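Side-chain contacts in fasciclin-1 (Drosophila melanogaster, PDB 1O70), which acts as a neural cell adhesion molecule of insects, probably held on the cell surface by a GPI anchor and built from repeated FAS1 domains: residues 49-54 with 109-114; 123-126 with 131-134. All blocks are in the same frame, centred on the assembly; numbering follows the deposited sequence.

Interaction 1: residues 49-54 with 109-114. With NAG (2-acetamido-2-deoxy-beta-D-glucopyranose), chain B; NAG (2-acetamido-2-deoxy-beta-D-glucopyranose), chain C.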
ATOM      1  N   THR A  49       0.071 -20.348   0.818  1.00 37.38           N
ATOM      2  CA  THR A  49      -0.987 -19.895   1.707  1.00 34.28           C
ATOM      3  C   THR A  49      -1.876 -18.958   0.903  1.00 33.30           C
ATOM      4  O   THR A  49      -1.412 -17.989   0.297  1.00 33.08           O
ATOM      5  CB  THR A  49      -0.433 -19.159   2.945  1.00 32.93           C
ATOM      6  OG1 THR A  49       0.332 -20.077   3.726  1.00 35.58           O
ATOM      7  CG2 THR A  49      -1.567 -18.615   3.804  1.00 30.92           C
ATOM      8  N   ILE A  50      -3.162 -19.269   0.901  1.00 30.39           N
ATOM      9  CA  ILE A  50      -4.136 -18.506   0.152  1.00 29.82           C
ATOM     10  C   ILE A  50      -5.004 -17.643   1.052  1.00 29.44           C
ATOM     11  O   ILE A  50      -5.465 -18.093   2.106  1.00 29.60           O
ATOM     12  CB  ILE A  50      -5.048 -19.460  -0.640  1.00 30.10           C
ATOM     13  CG1 ILE A  50      -4.194 -20.296  -1.594  1.00 29.95           C
ATOM     14  CG2 ILE A  50      -6.134 -18.673  -1.373  1.00 29.61           C
ATOM     15  CD1 ILE A  50      -4.973 -21.323  -2.399  1.00 27.38           C
ATOM     16  N   LEU A  51      -5.208 -16.393   0.640  1.00 26.22           N
ATOM     17  CA  LEU A  51      -6.070 -15.480   1.381  1.00 25.17           C
ATOM     18  C   LEU A  51      -7.314 -15.436   0.520  1.00 25.39           C
ATOM     19  O   LEU A  51      -7.343 -14.744  -0.496  1.00 26.52           O
ATOM     20  CB  LEU A  51      -5.453 -14.078   1.486  1.00 22.54           C
ATOM     21  CG  LEU A  51      -4.098 -13.959   2.205  1.00 25.03           C
ATOM     22  CD1 LEU A  51      -3.787 -12.483   2.446  1.00 24.59           C
ATOM     23  CD2 LEU A  51      -4.132 -14.697   3.549  1.00 21.68           C
ATOM     24  N   ALA A  52      -8.329 -16.206   0.901  1.00 25.22           N
ATOM     25  CA  ALA A  52      -9.557 -16.264   0.128  1.00 26.22           C
ATOM     26  C   ALA A  52     -10.602 -15.273   0.617  1.00 26.87           C
ATOM     27  O   ALA A  52     -11.065 -15.353   1.753  1.00 28.53           O
ATOM     28  CB  ALA A  52     -10.126 -17.677   0.163  1.00 25.77           C
ATOM     29  N   PRO A  53     -10.971 -14.311  -0.236  1.00 26.03           N
ATOM     30  CA  PRO A  53     -11.976 -13.312   0.136  1.00 27.75           C
ATOM     31  C   PRO A  53     -13.304 -14.017   0.381  1.00 29.67           C
ATOM     32  O   PRO A  53     -13.629 -14.982  -0.316  1.00 29.84           O
ATOM     33  CB  PRO A  53     -12.062 -12.416  -1.100  1.00 25.41           C
ATOM     34  CG  PRO A  53     -10.716 -12.557  -1.730  1.00 25.25           C
ATOM     35  CD  PRO A  53     -10.394 -14.016  -1.558  1.00 24.20           C
ATOM     36  N   SER A  54     -14.067 -13.544   1.364  1.00 30.27           N
ATOM     37  CA  SER A  54     -15.371 -14.131   1.659  1.00 32.27           C
ATOM     38  C   SER A  54     -16.261 -13.885   0.449  1.00 34.15           C
ATOM     39  O   SER A  54     -15.957 -13.027  -0.376  1.00 34.21           O
ATOM     40  CB  SER A  54     -16.001 -13.452   2.868  1.00 31.05           C
ATOM     41  OG  SER A  54     -16.327 -12.116   2.537  1.00 34.07           O
ATOM     42  N   THR A 109       3.632  -7.230  -6.062  1.00 40.67           N
ATOM     43  CA  THR A 109       2.803  -6.970  -4.890  1.00 37.56           C
ATOM     44  C   THR A 109       3.183  -7.821  -3.691  1.00 36.73           C
ATOM     45  O   THR A 109       3.222  -9.047  -3.786  1.00 37.99           O
ATOM     46  CB  THR A 109       1.338  -7.296  -5.172  1.00 37.49           C
ATOM     47  OG1 THR A 109       0.940  -6.678  -6.398  1.00 38.04           O
ATOM     48  CG2 THR A 109       0.458  -6.824  -4.019  1.00 36.01           C
ATOM     49  N   PHE A 110       3.477  -7.193  -2.563  1.00 33.61           N
ATOM     50  CA  PHE A 110       3.756  -7.984  -1.375  1.00 31.45           C
ATOM     51  C   PHE A 110       2.709  -7.569  -0.333  1.00 28.96           C
ATOM     52  O   PHE A 110       1.996  -6.584  -0.524  1.00 28.07           O
ATOM     53  CB  PHE A 110       5.197  -7.776  -0.885  1.00 32.12           C
ATOM     54  CG  PHE A 110       5.502  -6.386  -0.434  1.00 34.82           C
ATOM     55  CD1 PHE A 110       5.011  -5.916   0.782  1.00 35.95           C
ATOM     56  CD2 PHE A 110       6.308  -5.549  -1.208  1.00 35.35           C
ATOM     57  CE1 PHE A 110       5.311  -4.629   1.232  1.00 34.87           C
ATOM     58  CE2 PHE A 110       6.619  -4.257  -0.772  1.00 35.64           C
ATOM     59  CZ  PHE A 110       6.118  -3.797   0.455  1.00 35.14           C
ATOM     60  N   LEU A 111       2.589  -8.338   0.738  1.00 25.39           N
ATOM     61  CA  LEU A 111       1.614  -8.042   1.777  1.00 25.73           C
ATOM     62  C   LEU A 111       2.328  -8.049   3.111  1.00 25.30           C
ATOM     63  O   LEU A 111       3.525  -8.322   3.186  1.00 24.69           O
ATOM     64  CB  LEU A 111       0.545  -9.135   1.834  1.00 24.88           C
ATOM     65  CG  LEU A 111       0.054  -9.756   0.531  1.00 25.70           C
ATOM     66  CD1 LEU A 111      -0.865 -10.943   0.820  1.00 19.20           C
ATOM     67  CD2 LEU A 111      -0.667  -8.683  -0.277  1.00 23.23           C
ATOM     68  N   TYR A 112       1.589  -7.745   4.165  1.00 24.18           N
ATOM     69  CA  TYR A 112       2.139  -7.801   5.506  1.00 25.59           C
ATOM     70  C   TYR A 112       0.932  -7.789   6.417  1.00 27.66           C
ATOM     71  O   TYR A 112      -0.143  -7.338   6.017  1.00 26.11           O
ATOM     72  CB  TYR A 112       3.128  -6.650   5.780  1.00 22.77           C
ATOM     73  CG  TYR A 112       2.569  -5.264   5.765  1.00 22.39           C
ATOM     74  CD1 TYR A 112       2.000  -4.705   6.918  1.00 23.47           C
ATOM     75  CD2 TYR A 112       2.600  -4.503   4.599  1.00 23.81           C
ATOM     76  CE1 TYR A 112       1.477  -3.426   6.908  1.00 22.14           C
ATOM     77  CE2 TYR A 112       2.082  -3.231   4.566  1.00 23.10           C
ATOM     78  CZ  TYR A 112       1.521  -2.692   5.726  1.00 25.25           C
ATOM     79  OH  TYR A 112       1.023  -1.407   5.725  1.00 23.74           O
ATOM     80  N   PHE A 113       1.095  -8.329   7.618  1.00 30.50           N
ATOM     81  CA  PHE A 113      -0.013  -8.426   8.549  1.00 33.60           C
ATOM     82  C   PHE A 113       0.202  -7.653   9.834  1.00 35.87           C
ATOM     83  O   PHE A 113       1.314  -7.237  10.164  1.00 38.10           O
ATOM     84  CB  PHE A 113      -0.264  -9.897   8.920  1.00 33.05           C
ATOM     85  CG  PHE A 113      -0.448 -10.812   7.742  1.00 31.59           C
ATOM     86  CD1 PHE A 113       0.634 -11.180   6.957  1.00 31.13           C
ATOM     87  CD2 PHE A 113      -1.708 -11.299   7.413  1.00 32.45           C
ATOM     88  CE1 PHE A 113       0.467 -12.019   5.860  1.00 30.51           C
ATOM     89  CE2 PHE A 113      -1.884 -12.138   6.316  1.00 33.05           C
ATOM     90  CZ  PHE A 113      -0.790 -12.496   5.540  1.00 32.31           C
ATOM     91  N   ASN A 114      -0.892  -7.474  10.558  1.00 36.84           N
ATOM     92  CA  ASN A 114      -0.866  -6.819  11.847  1.00 37.49           C
ATOM     93  C   ASN A 114      -1.694  -7.707  12.761  1.00 38.70           C
ATOM     94  O   ASN A 114      -2.828  -8.060  12.424  1.00 38.05           O
ATOM     95  CB  ASN A 114      -1.494  -5.433  11.791  1.00 39.33           C
ATOM     96  CG  ASN A 114      -1.491  -4.755  13.145  1.00 40.59           C
ATOM     97  OD1 ASN A 114      -0.438  -4.595  13.761  1.00 42.23           O
ATOM     98  ND2 ASN A 114      -2.666  -4.358  13.618  1.00 42.04           N
TER
HETATM   99  C1  NAG B   1      -5.912  -2.182   8.957  1.00 30.49           C
HETATM  100  C2  NAG B   1      -4.574  -2.169   9.691  1.00 29.80           C
HETATM  101  C3  NAG B   1      -4.838  -2.276  11.196  1.00 31.99           C
HETATM  102  C4  NAG B   1      -5.799  -1.166  11.665  1.00 33.32           C
HETATM  103  C5  NAG B   1      -7.063  -1.179  10.782  1.00 33.84           C
HETATM  104  C6  NAG B   1      -8.041  -0.063  11.074  1.00 32.77           C
HETATM  105  C7  NAG B   1      -2.601  -3.087   8.659  1.00 31.49           C
HETATM  106  C8  NAG B   1      -1.791  -4.322   8.284  1.00 28.91           C
HETATM  107  N2  NAG B   1      -3.767  -3.291   9.263  1.00 31.86           N
HETATM  108  O3  NAG B   1      -3.617  -2.234  11.914  1.00 28.73           O
HETATM  109  O4  NAG B   1      -6.180  -1.415  13.033  1.00 38.19           O
HETATM  110  O5  NAG B   1      -6.710  -1.078   9.389  1.00 31.45           O
HETATM  111  O6  NAG B   1      -7.386   1.197  11.059  1.00 37.64           O
HETATM  112  O7  NAG B   1      -2.174  -1.967   8.399  1.00 30.72           O
HETATM  113  C1  NAG C   2      -5.529  -0.700  14.015  1.00 43.85           C
HETATM  114  C2  NAG C   2      -6.405  -0.652  15.250  1.00 46.40           C
HETATM  115  C3  NAG C   2      -5.699   0.169  16.329  1.00 48.01           C
HETATM  116  C4  NAG C   2      -4.312  -0.452  16.593  1.00 48.72           C
HETATM  117  C5  NAG C   2      -3.510  -0.629  15.292  1.00 47.73           C
HETATM  118  C6  NAG C   2      -2.256  -1.456  15.545  1.00 48.81           C
HETATM  119  C7  NAG C   2      -8.800  -0.770  15.035  1.00 51.05           C
HETATM  120  C8  NAG C   2      -9.994  -0.098  15.699  1.00 52.87           C
HETATM  121  N2  NAG C   2      -7.685  -0.056  14.924  1.00 49.33           N
HETATM  122  O3  NAG C   2      -6.484   0.172  17.502  1.00 48.59           O
HETATM  123  O4  NAG C   2      -3.563   0.333  17.514  1.00 51.53           O
HETATM  124  O5  NAG C   2      -4.284  -1.347  14.307  1.00 45.33           O
HETATM  125  O6  NAG C   2      -2.589  -2.691  16.173  1.00 49.57           O
HETATM  126  O7  NAG C   2      -8.890  -1.927  14.630  1.00 49.94           O

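Interaction 2: residues 123-126 with 131-134. With NAG (2-acetamido-2-deoxy-beta-D-glucopyranose), chain B.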
ATOM      1  N   VAL A 123      -7.089 -10.390  16.589  1.00 43.50           N
ATOM      2  CA  VAL A 123      -7.560  -9.684  15.414  1.00 40.54           C
ATOM      3  C   VAL A 123      -6.399  -9.611  14.447  1.00 39.15           C
ATOM      4  O   VAL A 123      -5.345  -9.039  14.748  1.00 37.91           O
ATOM      5  CB  VAL A 123      -8.051  -8.265  15.741  1.00 40.94           C
ATOM      6  CG1 VAL A 123      -8.198  -7.453  14.449  1.00 38.11           C
ATOM      7  CG2 VAL A 123      -9.401  -8.347  16.438  1.00 36.65           C
ATOM      8  N   ILE A 124      -6.594 -10.218  13.287  1.00 37.67           N
ATOM      9  CA  ILE A 124      -5.565 -10.231  12.261  1.00 36.21           C
ATOM     10  C   ILE A 124      -6.035  -9.480  11.036  1.00 33.83           C
ATOM     11  O   ILE A 124      -7.116  -9.745  10.506  1.00 33.18           O
ATOM     12  CB  ILE A 124      -5.232 -11.658  11.832  1.00 37.38           C
ATOM     13  CG1 ILE A 124      -4.863 -12.482  13.067  1.00 39.53           C
ATOM     14  CG2 ILE A 124      -4.085 -11.646  10.828  1.00 36.42           C
ATOM     15  CD1 ILE A 124      -5.036 -13.979  12.868  1.00 41.32           C
ATOM     16  N   THR A 125      -5.227  -8.524  10.603  1.00 31.50           N
ATOM     17  CA  THR A 125      -5.543  -7.759   9.409  1.00 27.69           C
ATOM     18  C   THR A 125      -4.362  -7.863   8.454  1.00 27.08           C
ATOM     19  O   THR A 125      -3.238  -8.170   8.864  1.00 24.88           O
ATOM     20  CB  THR A 125      -5.821  -6.264   9.728  1.00 29.22           C
ATOM     21  OG1 THR A 125      -4.705  -5.684  10.431  1.00 28.59           O
ATOM     22  CG2 THR A 125      -7.107  -6.124  10.556  1.00 26.58           C
ATOM     23  N   VAL A 126      -4.625  -7.634   7.173  1.00 26.90           N
ATOM     24  CA  VAL A 126      -3.595  -7.699   6.146  1.00 25.76           C
ATOM     25  C   VAL A 126      -3.695  -6.464   5.263  1.00 28.11           C
ATOM     26  O   VAL A 126      -4.795  -5.947   5.026  1.00 30.34           O
ATOM     27  CB  VAL A 126      -3.770  -8.951   5.247  1.00 24.85           C
ATOM     28  CG1 VAL A 126      -5.152  -8.960   4.605  1.00 20.91           C
ATOM     29  CG2 VAL A 126      -2.697  -8.968   4.163  1.00 22.75           C
ATOM     30  N   VAL A 131      -5.317  -2.391  -0.205  1.00 24.82           N
ATOM     31  CA  VAL A 131      -6.449  -2.833   0.588  1.00 25.38           C
ATOM     32  C   VAL A 131      -6.097  -3.361   1.955  1.00 24.74           C
ATOM     33  O   VAL A 131      -5.123  -4.102   2.114  1.00 24.07           O
ATOM     34  CB  VAL A 131      -7.251  -3.925  -0.130  1.00 27.08           C
ATOM     35  CG1 VAL A 131      -8.314  -4.498   0.815  1.00 28.27           C
ATOM     36  CG2 VAL A 131      -7.909  -3.347  -1.375  1.00 28.28           C
ATOM     37  N   ASN A 132      -6.900  -2.965   2.937  1.00 24.91           N
ATOM     38  CA  ASN A 132      -6.733  -3.431   4.314  1.00 25.97           C
ATOM     39  C   ASN A 132      -7.914  -4.351   4.592  1.00 25.77           C
ATOM     40  O   ASN A 132      -9.067  -3.917   4.566  1.00 25.89           O
ATOM     41  CB  ASN A 132      -6.765  -2.254   5.293  1.00 26.65           C
ATOM     42  CG  ASN A 132      -6.709  -2.703   6.745  1.00 29.24           C
ATOM     43  OD1 ASN A 132      -7.531  -3.521   7.165  1.00 33.36           O
ATOM     44  ND2 ASN A 132      -5.747  -2.187   7.513  1.00 31.38           N
ATOM     45  N   ALA A 133      -7.627  -5.615   4.859  1.00 24.87           N
ATOM     46  CA  ALA A 133      -8.687  -6.575   5.127  1.00 26.27           C
ATOM     47  C   ALA A 133      -8.491  -7.290   6.450  1.00 26.54           C
ATOM     48  O   ALA A 133      -7.367  -7.440   6.945  1.00 26.49           O
ATOM     49  CB  ALA A 133      -8.778  -7.611   3.991  1.00 24.17           C
ATOM     50  N   THR A 134      -9.601  -7.738   7.019  1.00 25.93           N
ATOM     51  CA  THR A 134      -9.552  -8.456   8.270  1.00 26.68           C
ATOM     52  C   THR A 134      -9.749  -9.927   7.987  1.00 27.04           C
ATOM     53  O   THR A 134     -10.522 -10.314   7.109  1.00 25.24           O
ATOM     54  CB  THR A 134     -10.642  -7.964   9.232  1.00 27.09           C
ATOM     55  OG1 THR A 134     -10.388  -6.595   9.573  1.00 27.33           O
ATOM     56  CG2 THR A 134     -10.650  -8.798  10.504  1.00 25.03           C
TER
HETATM   57  C1  NAG B   1      -5.912  -2.182   8.957  1.00 30.49           C
HETATM   58  C2  NAG B   1      -4.574  -2.169   9.691  1.00 29.80           C
HETATM   59  C3  NAG B   1      -4.838  -2.276  11.196  1.00 31.99           C
HETATM   60  C4  NAG B   1      -5.799  -1.166  11.665  1.00 33.32           C
HETATM   61  C5  NAG B   1      -7.063  -1.179  10.782  1.00 33.84           C
HETATM   62  C6  NAG B   1      -8.041  -0.063  11.074  1.00 32.77           C
HETATM   63  C7  NAG B   1      -2.601  -3.087   8.659  1.00 31.49           C
HETATM   64  C8  NAG B   1      -1.791  -4.322   8.284  1.00 28.91           C
HETATM   65  N2  NAG B   1      -3.767  -3.291   9.263  1.00 31.86           N
HETATM   66  O3  NAG B   1      -3.617  -2.234  11.914  1.00 28.73           O
HETATM   67  O4  NAG B   1      -6.180  -1.415  13.033  1.00 38.19           O
HETATM   68  O5  NAG B   1      -6.710  -1.078   9.389  1.00 31.45           O
HETATM   69  O6  NAG B   1      -7.386   1.197  11.059  1.00 37.64           O
HETATM   70  O7  NAG B   1      -2.174  -1.967   8.399  1.00 30.72           O

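Interaction 1: residues 49-54 with 109-114
Leu51 on strand 48-53 and Leu111 on strand 110-116 have the closest backbone approach of the two segments, yet their CA atoms stand 10.7 Å apart, so side chains alone close the gap. Both leucines start out toward the opposite strand and meet tip to tip, with CD1 of Leu51 3.7 Å from CD1 of Leu111. In Leu51, CG lies anti to the carbonyl carbon (chi1 -61°), and the extended second torsion carries CD1 out to its partner. The same methyl is also 4.3 Å from CZ of Phe113, the far end of a ring that leans in two residues along the strand. Ile82 of the neighbouring short strand touches both Leu51 and Phe113, and Val126 of strand 123-128 packs against both Leu111 and Phe113. Three strands separate 48-53 from 110-116 in the sheet order, so a contact this direct means that the sheet curls strongly around its buried side. Tyr112 and Asn114, alternating with these apolar residues, serve the opposite face and meet the glycan. CE1 of Tyr112 lies 3.7 Å from the acetyl methyl C8 of the chain B NAG. Asn114 ND2 donates a nearly straight hydrogen bond to O6 of the chain C NAG (3.1 Å, 168°), and the same ND2 is 2.9 Å from O3 of the chain B NAG. Across the two segments there is no hydrogen bond: hydrocarbon meets hydrocarbon in a buried interior, held by dispersion and the exclusion of water, while the same strand turns amide and tyrosine to sugar on its other side.

Interaction 2: residues 123-126 with 131-134
Val126 and Ala133 form a hydrogen-bonded antiparallel pair, with both backbone links made: Val126 N donates a hydrogen bond to Ala133 O (2.8 Å), and Ala133 N one to Val126 O (2.9 Å). On the sheet face that carries Val126 and Ala133, CG1 of Val126 lies 3.9 Å from CB of Ala133. Next along, Thr125 and Thr134 make the non-hydrogen-bonded pair; their side chains cross obliquely, CG2 of Thr125 lying 3.5 Å from OG1 of Thr134. Thr125 OG1 sits between the backbone N and the carbonyl carbon (chi1 56°), where it can accept the amide N2-H of the chain B NAG at 2.8 Å (156°). That sugar is attached through a covalent bond from Asn132 ND2 to its C1, so the GlcNAc is gripped from both strands. Partners outside the two segments satisfy further polar atoms: Asn132 O bonds to Tyr158 OH, Thr134 N to Asp151 OD1, and the backbone of Ile124 pairs with Val135. Asn132, Ala133 and Thr134 spell the N-X-T sequon of N-linked glycosylation, here on one arm of an antiparallel beta hairpin within a FAS1 domain.

How the interactions relate
Both interactions belong to the third FAS1 domain of fasciclin-1, the first of the two in this chain, and their centres are 8 Å apart in the same mixed sheet. They come in series along the chain: interaction 1 closes at strand 110-116, and the hairpin of interaction 2 follows directly. The two strands lie side by side, with Asn114 N 3.0 Å from Thr125 O in a probable hydrogen bond. The glycan rooted in interaction 2 reaches back over Tyr112 and Asn114 of interaction 1. In this part of the sheet, Leu51, Leu111, Phe113 and Val126 pack together, while Tyr112, Asn114 and Thr125 meet the sugar, which also bonds to Ser167 O.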